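Local coordinates for iron uptake protein A2 (Synechocystis sp., PDB 2VOZ) that binds ferric iron and is probably a substrate-binding subunit of a periplasmic ABC transporter for ferric iron import, at residues D52-V57 with L282-S287; A88-R93 with S166-L171; A150-Q155 with R187-G192; N299-I304 with P311-H316. All coordinates share one frame; numbering follows the deposited sequence.

In the fold
From the N terminus, helix 48-54 comes first, and contact 1 joins its end to helix 275-285, closing the longest loop of the four. Contacts 2 and 3 both lie within that loop. Contact 2 sets helix 88-96 against the start of helix 168-181, beside the iron site; contact 3 runs from 150-155, in the loop after strand 124-136, to helix 183-195, so the two cross. Contact 4 follows contact 1 in series and closes a short loop between strand 301-302 and helix 311-314. Contacts 1 and 4 reach the same sheet and touch, Ala286 O lying 3.6 Å from Ile304 CG1, whereas contacts 1 and 3 lie on opposite sides of the chain's centre.

Contact 1: residues D52-V57 with L282-S287; sequences DAFGEV and LEYLAS
Tyr284 lays one face of its ring over the CB of Phe54, which stands 4.2 Å from the ring centroid and 24° off the normal, displaced toward the CD2-CE2 rim. This is a CH-pi contact. The two side chains run antiparallel past one another: while Phe54 CB meets the tyrosine ring, Phe54 CD1 reaches back to Tyr284 CB at 3.9 Å. Their planes are inclined at 37°. Tyr284 gets across to helix 48-54 because its CG lies anti to the backbone N (chi1 168°), which carries the phenol far enough for OH to lie 3.4 Å from Ala53 CB. A small residue suits position 53, where a methyl is probably about as much as fits beside the hydroxyl, which hydrogen-bonds to the carbonyl O of Leu50 and to the OH of Tyr293 of the second subunit. A leucine in place of Tyr284 would probably leave Leu50 O and that neighbouring tyrosine without their mate and Phe54 CB without a ring above it. At the root of the tyrosine, its carbonyl O accepts from both Ser287 OG, at 2.7 Å, and Ser287 N, as helix 275-285 gives way to the next. The arrangement is packing between helices in the alpha/beta architecture of periplasmic binding proteins, with helix 48-54 leading directly into sheet strand 56-61.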
loop_
_atom_site.group_PDB
_atom_site.type_symbol
_atom_site.label_atom_id
_atom_site.label_comp_id
_atom_site.label_asym_id
_atom_site.label_seq_id
_atom_site.Cartn_x
_atom_site.Cartn_y
_atom_site.Cartn_z
ATOM N N ASP B 52 0.178 -17.762 3.580
ATOM C CA ASP B 52 -1.003 -18.444 3.063
ATOM C C ASP B 52 -0.742 -19.881 2.667
ATOM O O ASP B 52 -1.622 -20.749 2.817
ATOM C CB ASP B 52 -1.563 -17.702 1.854
ATOM C CG ASP B 52 -2.569 -16.653 2.253
ATOM O OD1 ASP B 52 -2.535 -16.213 3.436
ATOM O OD2 ASP B 52 -3.393 -16.254 1.397
ATOM N N ALA B 53 0.451 -20.142 2.142
ATOM C CA ALA B 53 0.795 -21.514 1.777
ATOM C C ALA B 53 0.754 -22.425 3.004
ATOM O O ALA B 53 0.505 -23.616 2.885
ATOM C CB ALA B 53 2.157 -21.610 1.086
ATOM N N PHE B 54 1.037 -21.865 4.179
ATOM C CA PHE B 54 0.978 -22.662 5.402
ATOM C C PHE B 54 -0.465 -22.913 5.884
ATOM O O PHE B 54 -0.849 -24.048 6.221
ATOM C CB PHE B 54 1.750 -21.950 6.496
ATOM C CG PHE B 54 1.696 -22.675 7.794
ATOM C CD1 PHE B 54 2.438 -23.840 7.968
ATOM C CD2 PHE B 54 0.852 -22.223 8.815
ATOM C CE1 PHE B 54 2.379 -24.550 9.176
ATOM C CE2 PHE B 54 0.776 -22.919 10.037
ATOM C CZ PHE B 54 1.542 -24.095 10.198
ATOM N N GLY B 55 -1.257 -21.849 5.960
ATOM C CA GLY B 55 -2.589 -21.961 6.513
ATOM C C GLY B 55 -3.070 -20.586 6.886
ATOM O O GLY B 55 -2.780 -19.613 6.167
ATOM N N GLU B 56 -3.808 -20.505 7.993
ATOM C CA GLU B 56 -4.405 -19.236 8.404
ATOM C C GLU B 56 -3.492 -18.636 9.444
ATOM O O GLU B 56 -3.475 -19.065 10.598
ATOM C CB GLU B 56 -5.826 -19.454 8.954
ATOM C CG GLU B 56 -6.482 -18.204 9.476
ATOM N N VAL B 57 -2.703 -17.663 9.011
ATOM C CA VAL B 57 -1.745 -17.020 9.888
ATOM C C VAL B 57 -2.323 -15.652 10.217
ATOM O O VAL B 57 -2.325 -14.718 9.378
ATOM C CB VAL B 57 -0.343 -16.880 9.205
ATOM C CG1 VAL B 57 0.606 -16.114 10.082
ATOM C CG2 VAL B 57 0.268 -18.245 8.903
ATOM N N LEU B 282 7.144 -23.120 12.398
ATOM C CA LEU B 282 8.620 -22.944 12.450
ATOM C C LEU B 282 9.303 -23.883 11.482
ATOM O O LEU B 282 10.207 -23.483 10.746
ATOM C CB LEU B 282 9.193 -23.158 13.867
ATOM C CG LEU B 282 8.733 -22.159 14.942
ATOM C CD1 LEU B 282 9.404 -22.596 16.219
ATOM C CD2 LEU B 282 9.092 -20.709 14.541
ATOM N N GLU B 283 8.835 -25.123 11.419
ATOM C CA GLU B 283 9.389 -26.089 10.440
ATOM C C GLU B 283 9.211 -25.623 9.006
ATOM O O GLU B 283 10.127 -25.764 8.156
ATOM C CB GLU B 283 8.794 -27.502 10.636
ATOM C CG GLU B 283 9.243 -28.061 11.994
ATOM C CD GLU B 283 8.570 -29.370 12.421
ATOM O OE1 GLU B 283 7.569 -29.807 11.790
ATOM O OE2 GLU B 283 9.067 -29.943 13.423
ATOM N N TYR B 284 8.027 -25.091 8.722
ATOM C CA TYR B 284 7.746 -24.556 7.409
ATOM C C TYR B 284 8.681 -23.388 7.060
ATOM O O TYR B 284 9.224 -23.351 5.966
ATOM C CB TYR B 284 6.276 -24.140 7.317
ATOM C CG TYR B 284 5.969 -23.317 6.087
ATOM C CD1 TYR B 284 5.917 -23.913 4.813
ATOM C CD2 TYR B 284 5.702 -21.938 6.215
ATOM C CE1 TYR B 284 5.640 -23.149 3.689
ATOM C CE2 TYR B 284 5.414 -21.158 5.076
ATOM C CZ TYR B 284 5.367 -21.785 3.834
ATOM O OH TYR B 284 5.073 -20.979 2.728
ATOM N N LEU B 285 8.872 -22.443 7.983
ATOM C CA LEU B 285 9.757 -21.323 7.720
ATOM C C LEU B 285 11.192 -21.777 7.439
ATOM O O LEU B 285 11.958 -21.033 6.823
ATOM C CB LEU B 285 9.770 -20.404 8.940
ATOM C CG LEU B 285 8.647 -19.400 9.148
ATOM C CD1 LEU B 285 9.118 -18.425 10.213
ATOM C CD2 LEU B 285 8.313 -18.639 7.867
ATOM N N ALA B 286 11.559 -22.965 7.938
ATOM C CA ALA B 286 12.897 -23.538 7.681
ATOM C C ALA B 286 12.959 -24.358 6.379
ATOM O O ALA B 286 14.018 -24.883 6.007
ATOM C CB ALA B 286 13.331 -24.415 8.842
ATOM N N SER B 287 11.845 -24.489 5.682
ATOM C CA SER B 287 11.844 -25.249 4.427
ATOM C C SER B 287 12.511 -24.465 3.280
ATOM O O SER B 287 12.588 -23.213 3.330
ATOM C CB SER B 287 10.408 -25.659 4.076
ATOM O OG SER B 287 9.681 -24.554 3.607
#

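Contact 2: residues A88-R93 with S166-L171; sequences AGMLWR and SNVYNL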
loop_
_atom_site.group_PDB
_atom_site.type_symbol
_atom_site.label_atom_id
_atom_site.label_comp_id
_atom_site.label_asym_id
_atom_site.label_seq_id
_atom_site.Cartn_x
_atom_site.Cartn_y
_atom_site.Cartn_z
ATOM N N ALA B 88 19.023 -11.054 17.468
ATOM C CA ALA B 88 19.129 -11.973 18.624
ATOM C C ALA B 88 18.969 -11.196 19.929
ATOM O O ALA B 88 18.593 -11.770 20.966
ATOM C CB ALA B 88 20.461 -12.747 18.629
ATOM N N GLY B 89 19.285 -9.907 19.898
ATOM C CA GLY B 89 19.149 -9.055 21.121
ATOM C C GLY B 89 17.663 -8.842 21.477
ATOM O O GLY B 89 17.304 -8.650 22.657
ATOM N N MET B 90 16.802 -8.821 20.466
ATOM C CA MET B 90 15.357 -8.712 20.702
ATOM C C MET B 90 14.743 -10.025 21.119
ATOM O O MET B 90 13.885 -10.051 21.992
ATOM C CB MET B 90 14.582 -8.088 19.517
ATOM C CG MET B 90 14.990 -6.633 19.192
ATOM S SD MET B 90 14.953 -5.498 20.668
ATOM C CE MET B 90 13.281 -5.656 21.216
ATOM N N LEU B 91 15.179 -11.122 20.505
ATOM C CA LEU B 91 14.783 -12.434 20.988
ATOM C C LEU B 91 15.174 -12.617 22.449
ATOM O O LEU B 91 14.406 -13.157 23.247
ATOM C CB LEU B 91 15.397 -13.523 20.116
ATOM C CG LEU B 91 14.737 -13.486 18.725
ATOM C CD1 LEU B 91 15.630 -14.256 17.689
ATOM C CD2 LEU B 91 13.288 -14.031 18.784
ATOM N N TRP B 92 16.356 -12.123 22.805
ATOM C CA TRP B 92 16.805 -12.230 24.184
ATOM C C TRP B 92 15.884 -11.408 25.117
ATOM O O TRP B 92 15.562 -11.864 26.215
ATOM C CB TRP B 92 18.272 -11.775 24.284
ATOM C CG TRP B 92 18.800 -11.638 25.709
ATOM C CD1 TRP B 92 19.364 -12.629 26.453
ATOM C CD2 TRP B 92 18.836 -10.452 26.519
ATOM N NE1 TRP B 92 19.744 -12.153 27.678
ATOM C CE2 TRP B 92 19.437 -10.822 27.753
ATOM C CE3 TRP B 92 18.391 -9.131 26.345
ATOM C CZ2 TRP B 92 19.614 -9.930 28.798
ATOM C CZ3 TRP B 92 18.579 -8.228 27.391
ATOM C CH2 TRP B 92 19.197 -8.631 28.599
ATOM N N ARG B 93 15.468 -10.213 24.728
ATOM C CA ARG B 93 14.549 -9.452 25.589
ATOM C C ARG B 93 13.247 -10.201 25.815
ATOM O O ARG B 93 12.702 -10.194 26.933
ATOM C CB ARG B 93 14.260 -8.072 25.046
ATOM C CG ARG B 93 15.489 -7.207 25.049
ATOM C CD ARG B 93 15.115 -5.757 24.686
ATOM N NE ARG B 93 16.345 -4.995 24.463
ATOM C CZ ARG B 93 16.393 -3.806 23.864
ATOM N NH1 ARG B 93 17.567 -3.206 23.715
ATOM N NH2 ARG B 93 15.273 -3.211 23.437
ATOM N N SER B 166 22.051 3.083 21.510
ATOM C CA SER B 166 20.728 2.510 21.851
ATOM C C SER B 166 20.275 1.443 20.868
ATOM O O SER B 166 19.368 0.644 21.161
ATOM C CB SER B 166 19.663 3.626 21.862
ATOM O OG SER B 166 19.793 4.494 20.731
ATOM N N ASN B 167 20.855 1.429 19.680
ATOM C CA ASN B 167 20.347 0.564 18.629
ATOM C C ASN B 167 20.810 -0.873 18.848
ATOM O O ASN B 167 21.965 -1.113 19.169
ATOM C CB ASN B 167 20.841 1.025 17.277
ATOM C CG ASN B 167 20.470 0.049 16.188
ATOM O OD1 ASN B 167 21.292 -0.755 15.795
ATOM N ND2 ASN B 167 19.235 0.116 15.712
ATOM N N VAL B 168 19.865 -1.787 18.707
ATOM C CA VAL B 168 20.151 -3.195 19.028
ATOM C C VAL B 168 21.214 -3.816 18.153
ATOM O O VAL B 168 21.947 -4.726 18.614
ATOM C CB VAL B 168 18.882 -4.030 19.041
ATOM C CG1 VAL B 168 18.389 -4.269 17.585
ATOM C CG2 VAL B 168 19.104 -5.354 19.847
ATOM N N TYR B 169 21.330 -3.385 16.890
ATOM C CA TYR B 169 22.415 -3.937 16.065
ATOM C C TYR B 169 23.803 -3.645 16.658
ATOM O O TYR B 169 24.702 -4.489 16.604
ATOM C CB TYR B 169 22.419 -3.368 14.639
ATOM C CG TYR B 169 21.066 -3.323 13.964
ATOM C CD1 TYR B 169 20.092 -4.271 14.227
ATOM C CD2 TYR B 169 20.796 -2.307 13.038
ATOM C CE1 TYR B 169 18.848 -4.196 13.574
ATOM C CE2 TYR B 169 19.582 -2.244 12.389
ATOM C CZ TYR B 169 18.633 -3.167 12.671
ATOM O OH TYR B 169 17.421 -3.060 12.012
ATOM N N ASN B 170 23.978 -2.445 17.184
ATOM C CA ASN B 170 25.227 -2.068 17.860
ATOM C C ASN B 170 25.396 -2.820 19.155
ATOM O O ASN B 170 26.484 -3.325 19.435
ATOM C CB ASN B 170 25.243 -0.569 18.146
ATOM C CG ASN B 170 25.499 0.260 16.921
ATOM O OD1 ASN B 170 26.059 -0.213 15.906
ATOM N ND2 ASN B 170 25.061 1.515 16.991
ATOM N N LEU B 171 24.330 -2.879 19.960
ATOM C CA LEU B 171 24.368 -3.643 21.208
ATOM C C LEU B 171 24.847 -5.070 20.916
ATOM O O LEU B 171 25.707 -5.598 21.610
ATOM C CB LEU B 171 22.973 -3.699 21.847
ATOM C CG LEU B 171 22.555 -2.424 22.613
ATOM C CD1 LEU B 171 21.067 -2.429 22.969
ATOM C CD2 LEU B 171 23.403 -2.238 23.852
HETATM O O HOH W 1 17.986 -0.234 23.124
#
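Val168, Arg93 and Met90 bury the most surface here, and Val168 leads. Its CG2, anti to the backbone N, points at helix 88-96 and comes within 3.9 Å of Gly89 CA. The absence of a side chain at position 89 makes this possible: a CB there would lie only 2.7 Å from Val168 CG2, too close for two carbons. The compact, branched valine thus fits against bare backbone, and the flexible thioether of Met90 curls beside it, with SD 4.2 Å from the same CG2. One turn further along, Arg93 reaches out with its chain extended from CG to NE and crosses Leu171 at about a right angle. Leu171 CD1 meets the edge of the guanidinium, near its plane, 3.7 Å from NH1. That nitrogen also donates to a water at 3.1 Å, which donates a hydrogen bond to Ser166 O, so a long arginine can link the helix to the loop before helix 168-181. Its other nitrogens are held as well, NE by Gln333 and NH2 in a salt bridge with Glu65. Tyr169, an iron ligand, follows Val168 directly, its OH hydrogen-bonded to that of Tyr226, another ligand. The joint is buried near the centre of the chain: helix 64-74 packs on Met90, helix 333-342 packs on Trp92 and Leu171, and strand 124-136 meets Tyr169.

Contact 3: residues A150-Q155 with R187-G192; sequences ALADPQ and RRWLQG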
loop_
_atom_site.group_PDB
_atom_site.type_symbol
_atom_site.label_atom_id
_atom_site.label_comp_id
_atom_site.label_asym_id
_atom_site.label_seq_id
_atom_site.Cartn_x
_atom_site.Cartn_y
_atom_site.Cartn_z
ATOM N N ALA B 150 40.305 -3.508 14.407
ATOM C CA ALA B 150 41.345 -2.591 13.885
ATOM C C ALA B 150 40.839 -1.184 13.683
ATOM O O ALA B 150 41.619 -0.264 13.494
ATOM C CB ALA B 150 41.899 -3.124 12.542
ATOM N N LEU B 151 39.525 -1.006 13.685
ATOM C CA LEU B 151 38.978 0.347 13.565
ATOM C C LEU B 151 39.243 1.231 14.797
ATOM O O LEU B 151 38.949 2.435 14.774
ATOM C CB LEU B 151 37.487 0.314 13.255
ATOM C CG LEU B 151 37.109 -0.301 11.902
ATOM C CD1 LEU B 151 35.598 -0.267 11.730
ATOM C CD2 LEU B 151 37.774 0.351 10.677
ATOM N N ALA B 152 39.803 0.616 15.830
ATOM C CA ALA B 152 40.240 1.326 17.039
ATOM C C ALA B 152 41.653 1.906 16.869
ATOM O O ALA B 152 42.106 2.689 17.730
ATOM C CB ALA B 152 40.177 0.385 18.267
ATOM N N ASP B 153 42.332 1.527 15.778
ATOM C CA ASP B 153 43.692 2.029 15.476
ATOM C C ASP B 153 43.620 3.558 15.275
ATOM O O ASP B 153 42.663 4.096 14.693
ATOM C CB ASP B 153 44.286 1.373 14.204
ATOM C CG ASP B 153 44.614 -0.103 14.369
ATOM O OD1 ASP B 153 44.955 -0.730 13.328
ATOM O OD2 ASP B 153 44.566 -0.641 15.510
ATOM N N PRO B 154 44.644 4.284 15.757
ATOM C CA PRO B 154 44.554 5.749 15.710
ATOM C C PRO B 154 44.472 6.335 14.300
ATOM O O PRO B 154 44.055 7.470 14.153
ATOM C CB PRO B 154 45.833 6.211 16.410
ATOM C CG PRO B 154 46.764 5.060 16.351
ATOM C CD PRO B 154 45.897 3.817 16.379
ATOM N N GLN B 155 44.859 5.565 13.272
ATOM C CA GLN B 155 44.766 6.098 11.908
ATOM C C GLN B 155 43.336 6.457 11.483
ATOM O O GLN B 155 43.155 7.194 10.508
ATOM C CB GLN B 155 45.329 5.104 10.905
ATOM C CG GLN B 155 44.495 3.887 10.754
ATOM C CD GLN B 155 45.260 2.819 10.039
ATOM O OE1 GLN B 155 45.157 2.681 8.812
ATOM N NE2 GLN B 155 46.099 2.095 10.786
ATOM N N ARG B 187 36.280 -3.108 26.240
ATOM C CA ARG B 187 36.250 -1.726 26.700
ATOM C C ARG B 187 37.339 -0.900 26.003
ATOM O O ARG B 187 37.087 0.213 25.554
ATOM C CB ARG B 187 36.425 -1.684 28.218
ATOM C CG ARG B 187 36.253 -0.305 28.766
ATOM C CD ARG B 187 36.407 -0.362 30.295
ATOM N NE ARG B 187 36.606 0.986 30.808
ATOM C CZ ARG B 187 37.779 1.622 30.784
ATOM N NH1 ARG B 187 37.867 2.855 31.271
ATOM N NH2 ARG B 187 38.878 1.013 30.294
ATOM N N ARG B 188 38.536 -1.465 25.888
ATOM C CA ARG B 188 39.639 -0.756 25.263
ATOM C C ARG B 188 39.329 -0.513 23.764
ATOM O O ARG B 188 39.564 0.585 23.234
ATOM C CB ARG B 188 40.919 -1.564 25.452
ATOM C CG ARG B 188 42.126 -0.920 24.800
ATOM C CD ARG B 188 43.354 -1.236 25.611
ATOM N NE ARG B 188 44.616 -0.700 25.086
ATOM C CZ ARG B 188 45.155 0.488 25.388
ATOM N NH1 ARG B 188 44.537 1.380 26.181
ATOM N NH2 ARG B 188 46.340 0.795 24.869
ATOM N N TRP B 189 38.766 -1.525 23.110
ATOM C CA TRP B 189 38.345 -1.406 21.702
ATOM C C TRP B 189 37.290 -0.307 21.567
ATOM O O TRP B 189 37.428 0.552 20.695
ATOM C CB TRP B 189 37.785 -2.735 21.175
ATOM C CG TRP B 189 37.066 -2.560 19.848
ATOM C CD1 TRP B 189 37.630 -2.286 18.632
ATOM C CD2 TRP B 189 35.668 -2.712 19.622
ATOM N NE1 TRP B 189 36.649 -2.219 17.652
ATOM C CE2 TRP B 189 35.435 -2.484 18.235
ATOM C CE3 TRP B 189 34.578 -3.005 20.454
ATOM C CZ2 TRP B 189 34.145 -2.549 17.660
ATOM C CZ3 TRP B 189 33.293 -3.069 19.883
ATOM C CH2 TRP B 189 33.097 -2.858 18.486
ATOM N N LEU B 190 36.259 -0.315 22.435
ATOM C CA LEU B 190 35.204 0.724 22.373
ATOM C C LEU B 190 35.808 2.115 22.554
ATOM O O LEU B 190 35.420 3.054 21.890
ATOM C CB LEU B 190 34.122 0.510 23.428
ATOM C CG LEU B 190 33.220 -0.715 23.239
ATOM C CD1 LEU B 190 32.486 -1.033 24.512
ATOM C CD2 LEU B 190 32.271 -0.473 22.037
ATOM N N GLN B 191 36.717 2.265 23.511
ATOM C CA GLN B 191 37.347 3.552 23.729
ATOM C C GLN B 191 38.013 4.072 22.465
ATOM O O GLN B 191 37.837 5.236 22.103
ATOM C CB GLN B 191 38.424 3.413 24.810
ATOM C CG GLN B 191 37.804 3.270 26.197
ATOM C CD GLN B 191 38.874 3.048 27.226
ATOM O OE1 GLN B 191 39.790 2.256 27.022
ATOM N NE2 GLN B 191 38.768 3.741 28.343
ATOM N N GLY B 192 38.788 3.216 21.794
ATOM C CA GLY B 192 39.452 3.602 20.544
ATOM C C GLY B 192 38.471 3.914 19.412
ATOM O O GLY B 192 38.642 4.891 18.678
#
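Ala152 inserts its methyl beside Trp189, with CB 3.7 Å from both CD1 of the indole and the backbone O of the same residue. One methyl therefore touches the root and the five-membered ring of the tryptophan together, approaching the ring obliquely. The conformation of Trp189 explains this. With CG anti to the backbone N (chi1 167°) and chi2 at 71°, the ring swings back to the alanine, although the CB itself does not point across the contact. The same torsions bring NE1 to the carbonyl O of Tyr148, so the indole's one polar group is satisfied while its carbon surface remains for packing. This side chain is about 11 Å from that of the iron ligand Tyr169. A turn further along the helix, Gly192 lets the chains approach until Ala152 CA is 3.9 Å from Gly192 C. The alpha carbons of these two residues are 4.3 Å apart, and a CB on the glycine would collide with that of Ala152, only 2.8 Å away. Small residues on both sides thus allow main chain to lie almost directly on main chain. The 3-10 turn presenting the methyl is closed by Asp153 N to Ala150 O at 3.0 Å, and Asn196 ND2 grips the O atoms of Leu151 and Asp153. Leu190 points the other way, onto helix 333-342. At the periphery of a periplasmic binding protein fold, the loop between strands 124-136 and 160-161 is thus packed on helix 183-195.

Contact 4: residues N299-I304 with P311-H316; sequences NEYPVI and PVLAAH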
loop_
_atom_site.group_PDB
_atom_site.type_symbol
_atom_site.label_atom_id
_atom_site.label_comp_id
_atom_site.label_asym_id
_atom_site.label_seq_id
_atom_site.Cartn_x
_atom_site.Cartn_y
_atom_site.Cartn_z
ATOM N N ASN B 299 16.382 -8.651 1.619
ATOM C CA ASN B 299 17.760 -8.734 1.116
ATOM C C ASN B 299 18.715 -9.340 2.148
ATOM O O ASN B 299 19.847 -8.872 2.315
ATOM C CB ASN B 299 18.245 -7.346 0.668
ATOM C CG ASN B 299 17.490 -6.851 -0.503
ATOM O OD1 ASN B 299 17.419 -7.548 -1.525
ATOM N ND2 ASN B 299 16.924 -5.652 -0.392
ATOM N N GLU B 300 18.229 -10.378 2.822
ATOM C CA GLU B 300 18.978 -11.088 3.876
ATOM C C GLU B 300 19.405 -12.431 3.333
ATOM O O GLU B 300 19.005 -12.814 2.230
ATOM C CB GLU B 300 18.094 -11.294 5.125
ATOM C CG GLU B 300 18.046 -10.089 6.054
ATOM C CD GLU B 300 16.720 -9.941 6.838
ATOM O OE1 GLU B 300 16.596 -8.957 7.599
ATOM O OE2 GLU B 300 15.792 -10.791 6.725
ATOM N N TYR B 301 20.234 -13.151 4.105
ATOM C CA TYR B 301 20.645 -14.494 3.696
ATOM C C TYR B 301 19.726 -15.515 4.353
ATOM O O TYR B 301 19.347 -15.360 5.528
ATOM C CB TYR B 301 22.047 -14.789 4.192
ATOM C CG TYR B 301 23.121 -13.847 3.741
ATOM C CD1 TYR B 301 23.433 -12.679 4.480
ATOM C CD2 TYR B 301 23.860 -14.119 2.579
ATOM C CE1 TYR B 301 24.464 -11.821 4.072
ATOM C CE2 TYR B 301 24.893 -13.254 2.163
ATOM C CZ TYR B 301 25.184 -12.121 2.923
ATOM O OH TYR B 301 26.203 -11.269 2.558
ATOM N N PRO B 302 19.419 -16.610 3.639
ATOM C CA PRO B 302 18.766 -17.721 4.347
ATOM C C PRO B 302 19.678 -18.283 5.408
ATOM O O PRO B 302 20.912 -18.090 5.352
ATOM C CB PRO B 302 18.574 -18.790 3.245
ATOM C CG PRO B 302 18.613 -17.994 1.937
ATOM C CD PRO B 302 19.641 -16.907 2.204
ATOM N N VAL B 303 19.077 -18.957 6.381
ATOM C CA VAL B 303 19.899 -19.664 7.368
ATOM C C VAL B 303 20.223 -21.046 6.857
ATOM O O VAL B 303 21.134 -21.690 7.379
ATOM C CB VAL B 303 19.247 -19.731 8.775
ATOM C CG1 VAL B 303 19.126 -18.291 9.372
ATOM C CG2 VAL B 303 17.869 -20.390 8.720
ATOM N N ILE B 304 19.469 -21.506 5.861
ATOM C CA ILE B 304 19.702 -22.862 5.326
ATOM C C ILE B 304 20.705 -22.827 4.188
ATOM O O ILE B 304 20.475 -22.164 3.189
ATOM C CB ILE B 304 18.382 -23.530 4.839
ATOM C CG1 ILE B 304 17.314 -23.565 5.946
ATOM C CG2 ILE B 304 18.657 -24.959 4.294
ATOM C CD1 ILE B 304 17.731 -24.169 7.242
ATOM N N PRO B 311 20.532 -12.464 -5.997
ATOM C CA PRO B 311 21.731 -12.283 -6.856
ATOM C C PRO B 311 22.567 -11.034 -6.549
ATOM O O PRO B 311 23.801 -11.100 -6.604
ATOM C CB PRO B 311 21.159 -12.223 -8.276
ATOM C CG PRO B 311 19.779 -12.727 -8.200
ATOM C CD PRO B 311 19.290 -12.631 -6.788
ATOM N N VAL B 312 21.909 -9.905 -6.266
ATOM C CA VAL B 312 22.615 -8.666 -5.915
ATOM C C VAL B 312 23.428 -8.872 -4.621
ATOM O O VAL B 312 24.603 -8.489 -4.535
ATOM C CB VAL B 312 21.628 -7.472 -5.776
ATOM C CG1 VAL B 312 22.404 -6.176 -5.413
ATOM C CG2 VAL B 312 20.897 -7.234 -7.109
ATOM N N LEU B 313 22.816 -9.489 -3.614
ATOM C CA LEU B 313 23.535 -9.773 -2.371
ATOM C C LEU B 313 24.667 -10.776 -2.644
ATOM O O LEU B 313 25.782 -10.585 -2.178
ATOM C CB LEU B 313 22.558 -10.319 -1.323
ATOM C CG LEU B 313 23.168 -10.771 -0.004
ATOM C CD1 LEU B 313 23.903 -9.557 0.670
ATOM C CD2 LEU B 313 22.050 -11.298 0.882
ATOM N N ALA B 314 24.371 -11.822 -3.422
ATOM C CA ALA B 314 25.331 -12.909 -3.679
ATOM C C ALA B 314 26.569 -12.395 -4.422
ATOM O O ALA B 314 27.646 -12.957 -4.263
ATOM C CB ALA B 314 24.671 -14.042 -4.460
ATOM N N ALA B 315 26.411 -11.326 -5.208
ATOM C CA ALA B 315 27.537 -10.783 -6.013
ATOM C C ALA B 315 28.613 -10.141 -5.135
ATOM O O ALA B 315 29.709 -9.825 -5.616
ATOM C CB ALA B 315 27.049 -9.813 -7.032
ATOM N N HIS B 316 28.298 -9.906 -3.858
ATOM C CA HIS B 316 29.307 -9.409 -2.922
ATOM C C HIS B 316 30.203 -10.513 -2.373
ATOM O O HIS B 316 31.149 -10.237 -1.650
ATOM C CB HIS B 316 28.625 -8.668 -1.763
ATOM C CG HIS B 316 28.052 -7.366 -2.181
ATOM N ND1 HIS B 316 28.816 -6.228 -2.281
ATOM C CD2 HIS B 316 26.801 -7.022 -2.552
ATOM C CE1 HIS B 316 28.055 -5.226 -2.686
ATOM N NE2 HIS B 316 26.822 -5.675 -2.841
HETATM O O HOH W 2 27.154 -11.545 0.035
#
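Leu313 holds CG anti to its own N (chi1 175°), while Tyr301 turns CG away from its carbonyl carbon (chi1 -58°), and the leucine's branches are thereby laid on the phenol ring. Leu313 CD2 sits over the ring centre, 3.6 Å from the centroid and only 9° off the normal, a well-centred CH-pi contact. The other branch, CD1, reaches the phenol end, 3.4 Å from Tyr301 OH. A forked aliphatic residue suits this place, since one methyl covers the ring centre while the other lies by the hydroxyl; CD2 also neighbours Asn299 O, at 3.6 Å. That backbone belongs to a Schellman motif: Asn299, the C-prime residue with positive phi, ends helix 288-297 as Glu300 N bonds to Ala295 O and Asn299 N to Glu296 O, after which the chain enters strand 301-302, beside strand 124-136. The turn lies close to the iron site, the side chain of Asn299 being about 4 Å from that of the ligand Tyr225. At the ring's edge and in its plane, Tyr301 OH donates to a water at 2.7 Å, which in turn donates to Leu313 O at 2.8 Å. A phenylalanine in place of Tyr301 would probably leave this water without its donor and break the bridge to Leu313 O. Lys232 takes the amide oxygen of Asn299.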